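Local coordinates for protein Ent-copalyl diphosphate synthase (Streptomyces platensis, PDB 5BP8) that is a bacterial terpene cyclase of almost wholly helical architecture, related in fold to squalene-hopene cyclase, at residues 280-285 and 320-325; 267-272 and 314-319; 259-264 and 295-300; 306-311 and 352-357; 452-457 and 508-513. All coordinates share one frame; numbering follows the deposited sequence.

All five contacts lie in an alpha-alpha barrel domain. Contacts 3, 4 and 5 are buried, contact 2 is partly buried, and contact 1 is a surface contact. Helix 307-319 serves contacts 2 and 4, helix 260-274 serves contacts 2 and 3, and helix 504-518 of contact 5 packs on 260-274. Contacts 2, 4 and 5 are helix pairs running in the same general direction, closed around alanines, but contact 4 adds a short His-carboxylate bond where contacts 2 and 5 have weak amide bonds. Contacts 1 and 3 join a helix start to a loop: contact 3 through backbone N-H groups, contact 1 through leucine packed under arginine.

Contact 1. Residues 280-285 and 320-325; sequences APAALL and HGRTHR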
# COMPACT_ATOMS: atom_id res chain seq x y z
N ALA A 280 24.88 -7.14 2.82
CA ALA A 280 23.53 -7.69 2.66
C ALA A 280 23.55 -9.14 3.07
O ALA A 280 24.39 -9.92 2.58
CB ALA A 280 23.04 -7.57 1.23
N PRO A 281 22.66 -9.52 4.01
CA PRO A 281 22.58 -10.93 4.34
C PRO A 281 22.18 -11.73 3.11
O PRO A 281 21.26 -11.34 2.37
CB PRO A 281 21.47 -10.98 5.41
CG PRO A 281 21.45 -9.62 6.00
CD PRO A 281 21.77 -8.70 4.87
N ALA A 282 22.89 -12.83 2.88
CA ALA A 282 22.60 -13.71 1.76
C ALA A 282 21.15 -14.15 1.73
O ALA A 282 20.61 -14.36 0.65
CB ALA A 282 23.51 -14.93 1.83
N ALA A 283 20.53 -14.33 2.89
CA ALA A 283 19.17 -14.79 2.97
C ALA A 283 18.21 -13.85 2.23
O ALA A 283 17.24 -14.33 1.65
CB ALA A 283 18.71 -14.98 4.42
N LEU A 284 18.46 -12.54 2.24
CA LEU A 284 17.56 -11.62 1.53
C LEU A 284 17.72 -11.81 0.04
O LEU A 284 16.73 -11.87 -0.68
CB LEU A 284 17.82 -10.15 1.88
CG LEU A 284 17.53 -9.74 3.32
CD1 LEU A 284 17.68 -8.24 3.46
CD2 LEU A 284 16.16 -10.21 3.78
N LEU A 285 18.97 -11.92 -0.42
CA LEU A 285 19.23 -12.00 -1.84
C LEU A 285 18.75 -13.34 -2.35
O LEU A 285 18.19 -13.42 -3.45
CB LEU A 285 20.72 -11.78 -2.14
CG LEU A 285 21.38 -10.53 -1.57
CD1 LEU A 285 22.87 -10.46 -1.90
CD2 LEU A 285 20.70 -9.27 -2.07
N HIS A 320 23.59 -5.52 -5.34
CA HIS A 320 24.24 -6.30 -4.31
C HIS A 320 24.93 -7.55 -4.86
O HIS A 320 25.05 -8.56 -4.19
CB HIS A 320 23.24 -6.63 -3.21
CG HIS A 320 22.76 -5.42 -2.49
ND1 HIS A 320 21.67 -4.69 -2.91
CD2 HIS A 320 23.25 -4.77 -1.41
CE1 HIS A 320 21.51 -3.65 -2.11
NE2 HIS A 320 22.46 -3.68 -1.20
N GLY A 321 25.38 -7.45 -6.11
CA GLY A 321 26.27 -8.45 -6.71
C GLY A 321 25.61 -9.60 -7.43
O GLY A 321 26.29 -10.57 -7.77
N ARG A 322 24.29 -9.53 -7.65
CA ARG A 322 23.57 -10.61 -8.33
C ARG A 322 22.82 -10.05 -9.52
O ARG A 322 21.62 -9.73 -9.44
CB ARG A 322 22.64 -11.35 -7.38
CG ARG A 322 23.38 -11.95 -6.20
CD ARG A 322 22.64 -13.10 -5.57
NE ARG A 322 23.25 -13.42 -4.28
CZ ARG A 322 22.77 -14.31 -3.42
NH1 ARG A 322 21.70 -15.04 -3.69
NH2 ARG A 322 23.39 -14.48 -2.26
N THR A 323 23.54 -9.91 -10.63
CA THR A 323 23.01 -9.29 -11.82
C THR A 323 22.27 -10.28 -12.71
O THR A 323 22.81 -11.31 -13.09
CB THR A 323 24.13 -8.61 -12.63
OG1 THR A 323 24.74 -7.60 -11.82
CG2 THR A 323 23.58 -7.94 -13.87
N HIS A 324 21.02 -9.97 -13.02
CA HIS A 324 20.21 -10.79 -13.91
C HIS A 324 19.74 -9.90 -15.03
O HIS A 324 19.30 -8.78 -14.77
CB HIS A 324 18.97 -11.34 -13.19
CG HIS A 324 19.29 -12.26 -12.06
ND1 HIS A 324 19.26 -13.63 -12.19
CD2 HIS A 324 19.70 -12.00 -10.80
CE1 HIS A 324 19.61 -14.18 -11.04
NE2 HIS A 324 19.87 -13.21 -10.18
N ARG A 325 19.79 -10.41 -16.26
CA ARG A 325 19.22 -9.67 -17.38
C ARG A 325 17.76 -9.35 -17.08
O ARG A 325 17.00 -10.26 -16.71
CB ARG A 325 19.28 -10.47 -18.67
CG ARG A 325 20.42 -10.06 -19.55
CD ARG A 325 20.39 -10.86 -20.83
NE ARG A 325 21.45 -10.41 -21.72
CZ ARG A 325 21.79 -11.04 -22.84
NH1 ARG A 325 21.12 -12.12 -23.24
NH2 ARG A 325 22.78 -10.55 -23.59
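The backbones come nearest at Ala280 and His320, whose CA atoms are 7.1 Å apart, and at Leu285 and Arg322, as the loop leaving helix 307-319 passes the first turn of helix 282-291. In the alpha-alpha barrel this is a surface contact, joining the start of one helix to the loop that follows the next.

Leu285 is the centrepiece, packed against both Arg322 and His320. Its CB lies over the centre of one face of the Arg322 guanidinium, 3.5 Å from CZ of Arg322, so the flat cation rests on a hydrocarbon floor. Its CD1 reaches the backbone of the loop, 3.7 Å from His320 O. Its CD2 packs against the His320 side chain, 3.8 Å from His320 CB, and those two side chains cross at about a right angle. Beyond this, the CB of Ala280 touches CD2 of the His320 ring at 3.9 Å. The nitrogens of that ring are bonded beyond the two segments, NE2 to Tyr278 and ND1 to the carbonyl of Ala316, which fixes its rotation.

Arg322 gets to Leu285 by running extended from CG to NE (chi3 -167°). Its charge is then met on the helix by salt bridges from NH1 to Asp286 and Glu289, so the leucine supports the group while the acids hold its end. The other terminal nitrogen, NH2 of Arg322, comes near Ala282, 4.0 Å from Ala282 O and 4.1 Å from Ala282 CB.

Contact 2. Residues 267-272 and 314-319; sequences VLNSLA and LFALAQ
Asn269 and Ala316 mark the place where helices 260-274 and 307-319 come together, their CA atoms 5.4 Å apart. The short helical segments run in the same general sense, 51° from parallel, with axes 8.9 Å apart at closest approach. Both belong to the alpha-alpha barrel, and the small side chain of Ala316 lets them approach: its CB packs on Leu268 CB at 4.1 Å.

Asn269 carries most of the polar contact. Its OD1 bears on the backbone of the opposite helix, 3.1 Å from Ala316 CA, and lies obliquely to the Phe315 ring. The same oxygen accepts a weak bond from Gln319 NE2, 2.9 Å long but bent to 123°. The two amide planes are 39° apart. The other end of the asparagine amide, ND2, is hydrogen-bonded to the carbonyl of Ala312, one turn earlier on helix 307-319, and this is its stronger hold.

Within helix 307-319, NE2 of Gln319 sits over the centre of one Phe315 ring face, 3.3 Å above its plane. A water accepts from NE2 of Gln319 and donates to Asn269 O, 2.7 Å away. Ala272 CB closes the end of the contact, 3.7 Å from Gln319 OE1.

The chemistry implies that the join relies on Asn269 using both ends of its amide, with the bent glutamine bond and the water bridge adding a looser second link.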
# COMPACT_ATOMS: atom_id res chain seq x y z
N VAL A 267 13.92 -2.17 1.07
CA VAL A 267 14.92 -2.05 2.11
C VAL A 267 16.32 -2.07 1.50
O VAL A 267 17.15 -1.19 1.80
CB VAL A 267 14.80 -3.14 3.19
CG1 VAL A 267 16.01 -3.11 4.10
CG2 VAL A 267 13.53 -2.95 4.01
N LEU A 268 16.60 -3.06 0.65
CA LEU A 268 17.90 -3.13 0.01
C LEU A 268 18.21 -1.91 -0.86
O LEU A 268 19.34 -1.38 -0.82
CB LEU A 268 18.01 -4.41 -0.82
CG LEU A 268 18.15 -5.69 -0.01
CD1 LEU A 268 17.95 -6.88 -0.91
CD2 LEU A 268 19.53 -5.70 0.66
N ASN A 269 17.24 -1.41 -1.62
CA ASN A 269 17.48 -0.23 -2.46
C ASN A 269 17.67 1.05 -1.67
O ASN A 269 18.50 1.89 -2.02
CB ASN A 269 16.40 -0.04 -3.54
CG ASN A 269 16.47 -1.11 -4.62
OD1 ASN A 269 17.56 -1.61 -4.96
ND2 ASN A 269 15.31 -1.49 -5.15
N SER A 270 16.95 1.19 -0.56
CA SER A 270 17.16 2.32 0.32
C SER A 270 18.57 2.29 0.92
O SER A 270 19.26 3.31 0.92
CB SER A 270 16.12 2.33 1.43
OG SER A 270 14.86 2.70 0.90
N LEU A 271 18.99 1.13 1.40
CA LEU A 271 20.34 0.99 1.99
C LEU A 271 21.45 1.21 0.98
O LEU A 271 22.49 1.79 1.32
CB LEU A 271 20.50 -0.36 2.67
CG LEU A 271 20.17 -0.35 4.16
CD1 LEU A 271 19.05 0.61 4.53
CD2 LEU A 271 19.81 -1.76 4.58
N ALA A 272 21.23 0.77 -0.26
CA ALA A 272 22.21 1.03 -1.34
C ALA A 272 22.35 2.50 -1.64
O ALA A 272 23.44 2.98 -1.94
CB ALA A 272 21.82 0.29 -2.61
N LEU A 314 15.03 -6.60 -9.39
CA LEU A 314 16.19 -6.70 -10.29
C LEU A 314 17.26 -5.69 -9.91
O LEU A 314 18.44 -6.04 -9.85
CB LEU A 314 15.77 -6.49 -11.73
CG LEU A 314 15.01 -7.65 -12.38
CD1 LEU A 314 14.26 -7.21 -13.62
CD2 LEU A 314 16.00 -8.77 -12.71
N PHE A 315 16.85 -4.46 -9.63
CA PHE A 315 17.75 -3.39 -9.21
C PHE A 315 18.40 -3.74 -7.88
O PHE A 315 19.62 -3.60 -7.72
CB PHE A 315 16.94 -2.06 -9.15
CG PHE A 315 17.75 -0.81 -8.89
CD1 PHE A 315 18.97 -0.56 -9.52
CD2 PHE A 315 17.22 0.20 -8.06
CE1 PHE A 315 19.66 0.62 -9.25
CE2 PHE A 315 17.90 1.38 -7.82
CZ PHE A 315 19.12 1.59 -8.42
N ALA A 316 17.62 -4.23 -6.93
CA ALA A 316 18.16 -4.59 -5.63
C ALA A 316 19.21 -5.71 -5.73
O ALA A 316 20.28 -5.62 -5.11
CB ALA A 316 17.04 -5.04 -4.71
N LEU A 317 18.87 -6.75 -6.50
CA LEU A 317 19.79 -7.87 -6.69
C LEU A 317 21.08 -7.40 -7.35
O LEU A 317 22.18 -7.71 -6.85
CB LEU A 317 19.13 -8.99 -7.48
CG LEU A 317 18.11 -9.83 -6.71
CD1 LEU A 317 17.29 -10.66 -7.68
CD2 LEU A 317 18.75 -10.71 -5.64
N ALA A 318 20.95 -6.63 -8.42
CA ALA A 318 22.11 -6.17 -9.18
C ALA A 318 23.01 -5.23 -8.39
O ALA A 318 24.24 -5.28 -8.52
CB ALA A 318 21.68 -5.55 -10.49
N GLN A 319 22.43 -4.39 -7.55
CA GLN A 319 23.23 -3.53 -6.69
C GLN A 319 23.98 -4.30 -5.61
O GLN A 319 24.91 -3.74 -5.00
CB GLN A 319 22.38 -2.44 -6.03
CG GLN A 319 21.86 -1.43 -7.01
CD GLN A 319 21.26 -0.22 -6.34
OE1 GLN A 319 21.89 0.83 -6.28
NE2 GLN A 319 20.03 -0.36 -5.82
O HOH W 1 18.94 2.37 -4.63

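Contact 3. Residues 259-264 and 295-300; sequences IVYFEQ and EGIAAA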
# COMPACT_ATOMS: atom_id res chain seq x y z
N ILE A 259 4.13 -9.00 2.49
CA ILE A 259 4.68 -8.11 1.46
C ILE A 259 6.20 -8.37 1.27
O ILE A 259 6.96 -7.48 0.89
CB ILE A 259 4.46 -6.63 1.79
CG1 ILE A 259 5.08 -6.24 3.14
CG2 ILE A 259 2.98 -6.28 1.74
CD1 ILE A 259 5.31 -4.75 3.24
N VAL A 260 6.62 -9.59 1.57
CA VAL A 260 8.05 -9.92 1.71
C VAL A 260 8.97 -9.41 0.58
O VAL A 260 9.99 -8.78 0.84
CB VAL A 260 8.22 -11.43 1.98
CG1 VAL A 260 7.67 -12.30 0.88
CG2 VAL A 260 9.67 -11.78 2.27
N TYR A 261 8.63 -9.66 -0.67
CA TYR A 261 9.52 -9.23 -1.77
C TYR A 261 9.59 -7.73 -1.96
O TYR A 261 10.68 -7.14 -2.14
CB TYR A 261 9.10 -9.89 -3.07
CG TYR A 261 9.11 -11.42 -3.07
CD1 TYR A 261 10.11 -12.15 -2.39
CD2 TYR A 261 8.18 -12.15 -3.81
CE1 TYR A 261 10.14 -13.53 -2.44
CE2 TYR A 261 8.21 -13.52 -3.84
CZ TYR A 261 9.20 -14.21 -3.18
OH TYR A 261 9.23 -15.60 -3.23
N PHE A 262 8.43 -7.06 -1.90
CA PHE A 262 8.38 -5.60 -1.86
C PHE A 262 9.28 -5.06 -0.73
O PHE A 262 10.14 -4.19 -0.95
CB PHE A 262 6.89 -5.19 -1.71
CG PHE A 262 6.66 -3.77 -1.24
CD1 PHE A 262 7.31 -2.69 -1.82
CD2 PHE A 262 5.73 -3.51 -0.29
CE1 PHE A 262 7.05 -1.37 -1.40
CE2 PHE A 262 5.47 -2.20 0.14
CZ PHE A 262 6.14 -1.13 -0.42
N GLU A 263 9.11 -5.58 0.48
CA GLU A 263 9.90 -5.05 1.60
C GLU A 263 11.41 -5.32 1.40
O GLU A 263 12.23 -4.41 1.60
CB GLU A 263 9.42 -5.66 2.91
CG GLU A 263 10.31 -5.28 4.09
CD GLU A 263 9.68 -5.66 5.40
OE1 GLU A 263 10.31 -6.48 6.10
OE2 GLU A 263 8.59 -5.12 5.74
N GLN A 264 11.75 -6.54 1.01
CA GLN A 264 13.17 -6.91 0.83
C GLN A 264 13.84 -5.98 -0.19
O GLN A 264 14.91 -5.43 0.08
CB GLN A 264 13.33 -8.36 0.43
CG GLN A 264 13.02 -9.31 1.56
CD GLN A 264 13.07 -10.78 1.19
OE1 GLN A 264 12.90 -11.18 0.04
NE2 GLN A 264 13.21 -11.61 2.21
N GLU A 295 8.67 -14.40 -15.78
CA GLU A 295 7.52 -13.51 -15.84
C GLU A 295 7.64 -12.34 -14.84
O GLU A 295 6.76 -11.47 -14.80
CB GLU A 295 6.25 -14.32 -15.59
CG GLU A 295 6.06 -15.45 -16.60
CD GLU A 295 5.24 -15.02 -17.81
OE1 GLU A 295 5.71 -14.16 -18.59
OE2 GLU A 295 4.13 -15.55 -17.98
N GLY A 296 8.75 -12.31 -14.09
CA GLY A 296 8.99 -11.30 -13.06
C GLY A 296 8.66 -11.83 -11.67
O GLY A 296 8.86 -13.02 -11.37
N ILE A 297 8.18 -10.94 -10.81
CA ILE A 297 7.94 -11.27 -9.40
C ILE A 297 6.82 -10.31 -8.92
O ILE A 297 6.60 -9.28 -9.53
CB ILE A 297 9.22 -11.09 -8.56
CG1 ILE A 297 9.11 -11.78 -7.20
CG2 ILE A 297 9.58 -9.62 -8.36
CD1 ILE A 297 10.43 -11.84 -6.46
N ALA A 298 6.12 -10.73 -7.87
CA ALA A 298 5.08 -9.94 -7.21
C ALA A 298 5.59 -9.35 -5.92
O ALA A 298 6.73 -9.57 -5.52
CB ALA A 298 3.89 -10.84 -6.91
N ALA A 299 4.71 -8.66 -5.20
CA ALA A 299 5.07 -8.13 -3.89
C ALA A 299 5.29 -9.25 -2.87
O ALA A 299 6.01 -9.08 -1.87
CB ALA A 299 3.99 -7.19 -3.41
N ALA A 300 4.68 -10.39 -3.14
CA ALA A 300 4.78 -11.59 -2.31
C ALA A 300 4.26 -12.81 -3.07
O ALA A 300 3.49 -12.68 -4.03
CB ALA A 300 3.99 -11.41 -1.03
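Ala299 O receives two backbone N-H groups from the first turn of helix 260-274. The bond from Phe262 N is nearly straight, 3.2 Å to Ala299 O with an angle of 167° at the hydrogen; that from Tyr261 N is 2.9 Å to the same oxygen but weak and bent. The N-H groups of a first turn have no carbonyl within their own helix to bind, and here the loop carbonyl supplies one just beyond Ile259 at the N-cap position.

Around this grip the loop lies along the Tyr261 side chain. The Ile297 CD1 methyl makes a CH-pi contact over one ring face, 3.7 Å from the ring centroid of Tyr261 and 20° off its normal. Val260 CG1 covers the opposite face, offset toward the rim. In the ring plane, Ala298 O meets the edge at Tyr261 CD2, 3.4 Å away. The tyrosine is thus held between two aliphatic groups. Ile297 presents that methyl because CG1 runs anti to the backbone N (chi1 -164°).

Smaller contacts complete the packing: Ala299 CB lies 3.9 Å from Phe262 CB, and Ala300 CB is 4.2 Å from Val260 CG1.

Tyr261 also packs against Ser287 and Leu288 of helix 282-291. Phe262 meets the rings of Trp266 and Trp495, while Ile297 touches Val313 and Ala299 touches Asp309, both on helix 307-319, so the loop lies between helices 260-274 and 307-319.

Contact 4. Residues 306-311 and 352-357; sequences DSDDTA and NAHILE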
# COMPACT_ATOMS: atom_id res chain seq x y z
N ASP A 306 4.25 -8.08 -11.21
CA ASP A 306 4.08 -6.74 -11.72
C ASP A 306 5.44 -6.14 -11.97
O ASP A 306 6.42 -6.52 -11.35
CB ASP A 306 3.27 -5.85 -10.75
CG ASP A 306 4.05 -5.48 -9.51
OD1 ASP A 306 3.99 -6.23 -8.51
OD2 ASP A 306 4.71 -4.43 -9.54
N SER A 307 5.49 -5.16 -12.87
CA SER A 307 6.78 -4.64 -13.28
C SER A 307 7.45 -3.74 -12.25
O SER A 307 8.67 -3.57 -12.28
CB SER A 307 6.69 -3.91 -14.61
OG SER A 307 5.90 -2.74 -14.56
N ASP A 308 6.68 -3.14 -11.34
CA ASP A 308 7.27 -2.27 -10.33
C ASP A 308 8.09 -3.12 -9.37
O ASP A 308 9.28 -2.85 -9.15
CB ASP A 308 6.20 -1.46 -9.61
CG ASP A 308 6.77 -0.35 -8.73
OD1 ASP A 308 7.78 0.29 -9.14
OD2 ASP A 308 6.15 -0.10 -7.64
N ASP A 309 7.46 -4.15 -8.79
CA ASP A 309 8.17 -5.06 -7.94
C ASP A 309 9.30 -5.77 -8.68
O ASP A 309 10.39 -5.94 -8.12
CB ASP A 309 7.21 -6.09 -7.34
CG ASP A 309 6.32 -5.48 -6.29
OD1 ASP A 309 6.87 -4.95 -5.31
OD2 ASP A 309 5.07 -5.49 -6.46
N THR A 310 9.05 -6.14 -9.93
CA THR A 310 10.07 -6.85 -10.73
C THR A 310 11.30 -5.94 -10.91
O THR A 310 12.43 -6.38 -10.67
CB THR A 310 9.51 -7.30 -12.10
OG1 THR A 310 8.46 -8.25 -11.89
CG2 THR A 310 10.59 -7.98 -12.95
N ALA A 311 11.06 -4.69 -11.30
CA ALA A 311 12.15 -3.72 -11.52
C ALA A 311 12.91 -3.45 -10.22
O ALA A 311 14.13 -3.47 -10.19
CB ALA A 311 11.61 -2.43 -12.11
N ASN A 352 7.54 3.29 -13.85
CA ASN A 352 8.47 3.65 -14.93
C ASN A 352 9.80 4.16 -14.42
O ASN A 352 10.84 3.78 -14.96
CB ASN A 352 7.81 4.61 -15.90
CG ASN A 352 6.90 3.90 -16.89
OD1 ASN A 352 7.33 3.53 -18.01
ND2 ASN A 352 5.67 3.64 -16.47
N ALA A 353 9.78 4.97 -13.36
CA ALA A 353 11.02 5.33 -12.64
C ALA A 353 11.82 4.11 -12.21
O ALA A 353 13.04 4.05 -12.42
CB ALA A 353 10.73 6.23 -11.44
N HIS A 354 11.15 3.12 -11.59
CA HIS A 354 11.86 1.95 -11.10
C HIS A 354 12.40 1.08 -12.26
O HIS A 354 13.50 0.50 -12.15
CB HIS A 354 10.97 1.18 -10.09
CG HIS A 354 10.70 1.97 -8.85
ND1 HIS A 354 9.55 1.83 -8.09
CD2 HIS A 354 11.44 2.92 -8.24
CE1 HIS A 354 9.59 2.68 -7.08
NE2 HIS A 354 10.72 3.36 -7.15
N ILE A 355 11.67 1.04 -13.36
CA ILE A 355 12.14 0.35 -14.55
C ILE A 355 13.35 1.07 -15.15
O ILE A 355 14.31 0.42 -15.55
CB ILE A 355 11.00 0.17 -15.58
CG1 ILE A 355 10.00 -0.83 -14.99
CG2 ILE A 355 11.52 -0.44 -16.89
CD1 ILE A 355 8.67 -0.84 -15.67
N LEU A 356 13.31 2.39 -15.14
CA LEU A 356 14.48 3.16 -15.59
C LEU A 356 15.72 2.81 -14.76
O LEU A 356 16.83 2.64 -15.32
CB LEU A 356 14.19 4.65 -15.57
CG LEU A 356 15.34 5.59 -15.95
CD1 LEU A 356 15.84 5.26 -17.33
CD2 LEU A 356 14.92 7.02 -15.90
N GLU A 357 15.56 2.68 -13.44
CA GLU A 357 16.67 2.28 -12.59
C GLU A 357 17.16 0.87 -12.90
O GLU A 357 18.38 0.66 -13.00
CB GLU A 357 16.34 2.41 -11.11
CG GLU A 357 15.99 3.84 -10.70
CD GLU A 357 15.60 3.94 -9.24
OE1 GLU A 357 14.88 3.02 -8.75
OE2 GLU A 357 16.04 4.93 -8.59
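Asp308, in the first turn of helix 307-319, meets His354 of helix 349-365; Asp306, Ser307, Asp308 and Asp309 fit the DXDD sequence motif of class II terpene cyclases. Asp308 OD1 accepts a short, fairly straight hydrogen bond from His354 ND1, 2.6 Å long with an angle of 159° at the hydrogen. The carboxylate offers its syn lone pair, and the oxygen lies almost in the plane of the imidazole; the two flat groups are only 10° apart. Asp308 reaches across with CG anti to its backbone N (chi1 -169°), which carries the acid toward the neighbouring helix.

Beside this bond the helices pack closely, their segment axes 8.4 Å apart. Ala311 CB rests 3.5 Å from the carbonyl O of His354 and 3.7 Å from Ile355 CG1. The tip of that isoleucine, CD1, then touches Ser307 OG at 3.5 Å, while the serine hydroxyl is hydrogen-bonded to the carbonyl of Ser339.

The other acids of the motif point elsewhere. Asp306, at the N-cap, accepts from Asp309 N through OD2 at 2.9 Å, and its backbone O takes both Thr310 N and Thr310 OG1. Thr310 OG1 in turn receives Ile297 N from the loop of 295-300.

The rings of His354 and Trp266 meet with their planes nearly perpendicular, and the histidine side chain touches Tyr404 and Cys408. A DXDD aspartate paired with a histidine of the next helix is consistent with the DXDD region of a class II terpene cyclase.

Contact 5. Residues 452-457 and 508-513; sequences TAYMVQ and RAARLA. With SO4 (sulfate ion), chain C.
Arg511, whose backbone N lies 3.8 Å from the CB of Ala453, holds a sulfate ion by two hydrogen bonds. NH2 of Arg511 reaches sulfate O2 at 2.8 Å and NH1 reaches O4 at 3.1 Å, both nearly straight, so the anion docks at the guanidinium edge in its plane. NH2 also bonds to the carbonyl of Leu482, and Arg8 gives the sulfate a further donor. The ion probably comes from the crystallisation liquor.

Ala453 and Ala510 bring the two helices close. Ala453 CB packs 3.5 Å from Ala510 O and 4.1 Å from Ala510 CB, and the methyl of Ala510 meets Tyr454 CE1 at 3.8 Å. The tyrosine hydroxyl is hydrogen-bonded to Glu450, one turn back on its own helix.

Gln457 stretches beyond CG (chi2 -174°) to lay its amide alongside helix 504-518. Its NE2 gives a weak bond of 3.2 Å to Ala510 O, bent at the hydrogen, and also touches Ala513 CB.

The segment axes lie 8.3 Å apart and 36° from parallel, with alanines between them; the two run in the same general direction, as neighbouring helices of one layer of an alpha-alpha barrel do.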
# COMPACT_ATOMS: atom_id res chain seq x y z
N THR A 452 9.10 13.16 4.73
CA THR A 452 10.29 13.94 5.03
C THR A 452 11.54 13.19 4.52
O THR A 452 12.42 13.80 3.86
CB THR A 452 10.40 14.22 6.54
OG1 THR A 452 9.23 14.93 7.00
CG2 THR A 452 11.65 15.04 6.83
N ALA A 453 11.60 11.90 4.82
CA ALA A 453 12.73 11.06 4.38
C ALA A 453 12.91 11.11 2.89
O ALA A 453 14.06 11.26 2.41
CB ALA A 453 12.56 9.62 4.84
N TYR A 454 11.81 11.02 2.13
CA TYR A 454 11.90 11.09 0.67
C TYR A 454 12.51 12.40 0.17
O TYR A 454 13.32 12.40 -0.76
CB TYR A 454 10.55 10.85 -0.02
CG TYR A 454 9.93 9.49 0.28
CD1 TYR A 454 10.72 8.37 0.56
CD2 TYR A 454 8.56 9.31 0.19
CE1 TYR A 454 10.15 7.13 0.82
CE2 TYR A 454 7.97 8.08 0.44
CZ TYR A 454 8.78 6.99 0.75
OH TYR A 454 8.25 5.75 1.03
N MSE A 455 12.10 13.52 0.77
CA MSE A 455 12.62 14.82 0.36
C MSE A 455 14.05 15.03 0.75
O MSE A 455 14.83 15.62 -0.02
CB MSE A 455 11.72 15.95 0.88
CG MSE A 455 10.37 15.90 0.16
SE MSE A 455 10.44 16.16 -1.79
CE MSE A 455 10.43 14.32 -2.40
N VAL A 456 14.44 14.57 1.93
CA VAL A 456 15.85 14.68 2.33
C VAL A 456 16.74 13.90 1.34
O VAL A 456 17.78 14.43 0.86
CB VAL A 456 16.07 14.21 3.78
CG1 VAL A 456 17.54 14.00 4.08
CG2 VAL A 456 15.46 15.21 4.75
N GLN A 457 16.32 12.68 0.99
CA GLN A 457 17.03 11.88 -0.02
C GLN A 457 17.12 12.58 -1.36
O GLN A 457 18.20 12.62 -1.95
CB GLN A 457 16.36 10.55 -0.26
CG GLN A 457 16.47 9.58 0.89
CD GLN A 457 15.91 8.22 0.54
OE1 GLN A 457 16.26 7.65 -0.51
NE2 GLN A 457 15.06 7.68 1.41
N ARG A 508 11.09 2.85 7.76
CA ARG A 508 12.27 2.90 8.61
C ARG A 508 13.54 2.92 7.75
O ARG A 508 14.50 3.62 8.07
CB ARG A 508 12.30 1.74 9.62
CG ARG A 508 11.19 1.84 10.66
CD ARG A 508 11.25 0.78 11.75
NE ARG A 508 12.18 1.18 12.80
CZ ARG A 508 12.14 0.79 14.07
NH1 ARG A 508 11.20 -0.04 14.54
NH2 ARG A 508 13.08 1.24 14.90
N ALA A 509 13.52 2.16 6.65
CA ALA A 509 14.70 2.11 5.77
C ALA A 509 14.89 3.43 5.04
O ALA A 509 16.02 3.89 4.87
CB ALA A 509 14.61 0.94 4.80
N ALA A 510 13.79 4.05 4.64
CA ALA A 510 13.84 5.34 4.03
C ALA A 510 14.38 6.42 4.97
O ALA A 510 15.17 7.29 4.56
CB ALA A 510 12.46 5.74 3.50
N ARG A 511 13.97 6.34 6.22
CA ARG A 511 14.44 7.27 7.24
C ARG A 511 15.95 7.11 7.44
O ARG A 511 16.69 8.09 7.47
CB ARG A 511 13.71 7.06 8.56
CG ARG A 511 14.21 7.94 9.70
CD ARG A 511 13.49 7.63 11.01
NE ARG A 511 13.86 8.56 12.07
CZ ARG A 511 14.84 8.37 12.97
NH1 ARG A 511 15.59 7.28 12.96
NH2 ARG A 511 15.04 9.29 13.90
N LEU A 512 16.38 5.86 7.55
CA LEU A 512 17.82 5.59 7.75
C LEU A 512 18.66 6.16 6.61
O LEU A 512 19.67 6.85 6.85
CB LEU A 512 18.05 4.10 7.94
CG LEU A 512 19.52 3.65 8.07
CD1 LEU A 512 20.20 4.34 9.23
CD2 LEU A 512 19.62 2.14 8.24
N ALA A 513 18.23 5.91 5.37
CA ALA A 513 18.89 6.47 4.19
C ALA A 513 18.99 7.99 4.22
O ALA A 513 20.06 8.56 3.97
CB ALA A 513 18.19 6.00 2.93
S SO4 C . 18.08 8.38 15.99
O1 SO4 C . 19.36 9.13 15.86
O2 SO4 C . 16.98 9.35 15.95
O3 SO4 C . 18.04 7.65 17.28
O4 SO4 C . 17.98 7.40 14.88